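Local coordinates for mirolysin (Tannerella forsythia, PDB 6R7V), which probably cleaves peptide bonds as a zinc-dependent pappalysin-family metallopeptidase of the metzincins, held latent in its zymogen by a cysteine switch, at residues F78-N82 and A83-N87. The protein carries 1 engineered substitution. Sequence-based numbering, arbitrary orientation.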
loop_
_atom_site.group_PDB
_atom_site.type_symbol
_atom_site.label_atom_id
_atom_site.label_comp_id
_atom_site.label_asym_id
_atom_site.label_seq_id
_atom_site.Cartn_x
_atom_site.Cartn_y
_atom_site.Cartn_z
ATOM N N PHE A 78 9.123 -5.590 -1.357
ATOM C CA PHE A 78 8.802 -6.267 -0.092
ATOM C C PHE A 78 9.772 -7.402 0.254
ATOM O O PHE A 78 9.569 -8.106 1.256
ATOM C CB PHE A 78 7.355 -6.779 -0.145
ATOM C CG PHE A 78 6.333 -5.690 0.057
ATOM C CD1 PHE A 78 5.923 -4.886 -1.008
ATOM C CD2 PHE A 78 5.822 -5.419 1.324
ATOM C CE1 PHE A 78 5.042 -3.816 -0.796
ATOM C CE2 PHE A 78 4.896 -4.365 1.519
ATOM C CZ PHE A 78 4.503 -3.590 0.453
ATOM N N ARG A 79 10.849 -7.563 -0.534
ATOM C CA ARG A 79 11.853 -8.588 -0.204
ATOM C C ARG A 79 13.258 -7.971 -0.292
ATOM O O ARG A 79 14.255 -8.714 -0.341
ATOM C CB ARG A 79 11.712 -9.783 -1.145
ATOM C CG ARG A 79 10.398 -10.549 -0.947
ATOM C CD ARG A 79 10.363 -11.815 -1.789
ATOM N NE ARG A 79 10.507 -11.566 -3.220
ATOM C CZ ARG A 79 10.657 -12.537 -4.115
ATOM N NH1 ARG A 79 10.705 -13.804 -3.729
ATOM N NH2 ARG A 79 10.800 -12.247 -5.400
ATOM N N ARG A 80 13.346 -6.626 -0.299
ATOM C CA ARG A 80 14.606 -5.898 -0.507
ATOM C C ARG A 80 15.425 -6.510 -1.684
ATOM O O ARG A 80 16.651 -6.706 -1.603
ATOM C CB ARG A 80 15.435 -5.782 0.778
ATOM C CG ARG A 80 16.477 -4.656 0.631
ATOM C CD ARG A 80 16.851 -3.911 1.907
ATOM N NE ARG A 80 17.790 -2.823 1.618
ATOM C CZ ARG A 80 17.468 -1.611 1.140
ATOM N NH1 ARG A 80 16.199 -1.302 0.866
ATOM N NH2 ARG A 80 18.420 -0.715 0.892
ATOM N N MET A 81 14.729 -6.755 -2.798
ATOM C CA MET A 81 15.330 -7.233 -4.024
ATOM C C MET A 81 15.229 -6.184 -5.115
ATOM O O MET A 81 15.564 -6.482 -6.268
ATOM C CB MET A 81 14.703 -8.547 -4.448
ATOM C CG MET A 81 15.082 -9.675 -3.507
ATOM S SD MET A 81 14.214 -11.187 -3.915
ATOM C CE MET A 81 15.021 -11.603 -5.391
ATOM N N ASN A 82 14.837 -4.951 -4.757
ATOM C CA ASN A 82 14.837 -3.829 -5.717
ATOM C C ASN A 82 16.289 -3.476 -6.038
ATOM O O ASN A 82 17.075 -3.262 -5.113
ATOM C CB ASN A 82 14.100 -2.607 -5.112
ATOM C CG ASN A 82 14.454 -2.280 -3.673
ATOM O OD1 ASN A 82 14.353 -3.146 -2.774
ATOM N ND2 ASN A 82 14.815 -1.003 -3.430
ATOM N N ALA A 83 16.656 -3.389 -7.315
ATOM C CA ALA A 83 18.056 -3.040 -7.629
ATOM C C ALA A 83 18.456 -1.684 -7.062
ATOM O O ALA A 83 19.621 -1.512 -6.656
ATOM C CB ALA A 83 18.293 -3.069 -9.133
ATOM N N ASP A 84 17.503 -0.729 -6.969
ATOM C CA ASP A 84 17.844 0.583 -6.421
ATOM C C ASP A 84 18.045 0.570 -4.890
ATOM O O ASP A 84 18.287 1.638 -4.335
ATOM C CB ASP A 84 16.870 1.690 -6.850
ATOM C CG ASP A 84 15.401 1.532 -6.495
ATOM O OD1 ASP A 84 15.061 0.604 -5.730
ATOM O OD2 ASP A 84 14.582 2.336 -6.993
ATOM N N GLN A 85 18.063 -0.621 -4.229
ATOM C CA GLN A 85 18.441 -0.733 -2.797
ATOM C C GLN A 85 19.865 -0.193 -2.628
ATOM O O GLN A 85 20.212 0.353 -1.572
ATOM C CB GLN A 85 18.335 -2.188 -2.283
ATOM C CG GLN A 85 19.277 -3.256 -2.890
ATOM C CD GLN A 85 20.697 -3.192 -2.388
ATOM O OE1 GLN A 85 20.952 -2.875 -1.230
ATOM N NE2 GLN A 85 21.654 -3.459 -3.264
ATOM N N ALA A 86 20.696 -0.339 -3.684
ATOM C CA ALA A 86 22.075 0.131 -3.686
ATOM C C ALA A 86 22.124 1.657 -3.520
ATOM O O ALA A 86 23.109 2.162 -2.982
ATOM C CB ALA A 86 22.762 -0.287 -4.979
ATOM N N ASN A 87 21.028 2.381 -3.909
ATOM C CA ASN A 87 20.889 3.841 -3.798
ATOM C C ASN A 87 20.547 4.302 -2.371
ATOM O O ASN A 87 20.624 5.506 -2.104
ATOM C CB ASN A 87 19.796 4.401 -4.728
ATOM C CG ASN A 87 19.993 4.246 -6.208
ATOM O OD1 ASN A 87 21.034 3.790 -6.689
ATOM N ND2 ASN A 87 18.968 4.645 -6.964
HETATM O O HOH W 1 21.458 -1.379 0.910
#
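Asn82 and Gln85 close the first turn of the short 3-10 segment 83-87, in the loop that joins helix 64-77 to helix 90-93 on the surface of this metzincin. Gln85 N gives a hydrogen bond of 3.0 Å to Asn82 O. The side chain of Asn82 reaches Asp84 within the same turn: with CG between the backbone N and the carbonyl carbon (chi1 45°), ND2 lies 2.8 Å from Asp84 OD1 in an almost straight bond. The carboxylate oxygen sits in the amide plane of Asn82, while the two flat groups stand 80° apart. Asn276 O takes a second bond from ND2, and Arg203 of helix 203-212 forms a salt bridge to Asp84 OD1, so the buried amide of Asn82 and the carboxylate it binds are both tied to the surrounding fold. The Arg80 side chain, its CG anti to the backbone N (chi1 -162°), extends to Gln85 CB, and its NH1 shares Asn276 O with Asn82 ND2; NH2 bonds Thr88 OG1. Gln85 CB sits 3.5 Å above the guanidinium plane of Arg80, over its centre. At the guanidinium edge a water in that plane accepts from Arg80 NH2, and its O lies 2.7 Å from Gln85 OE1.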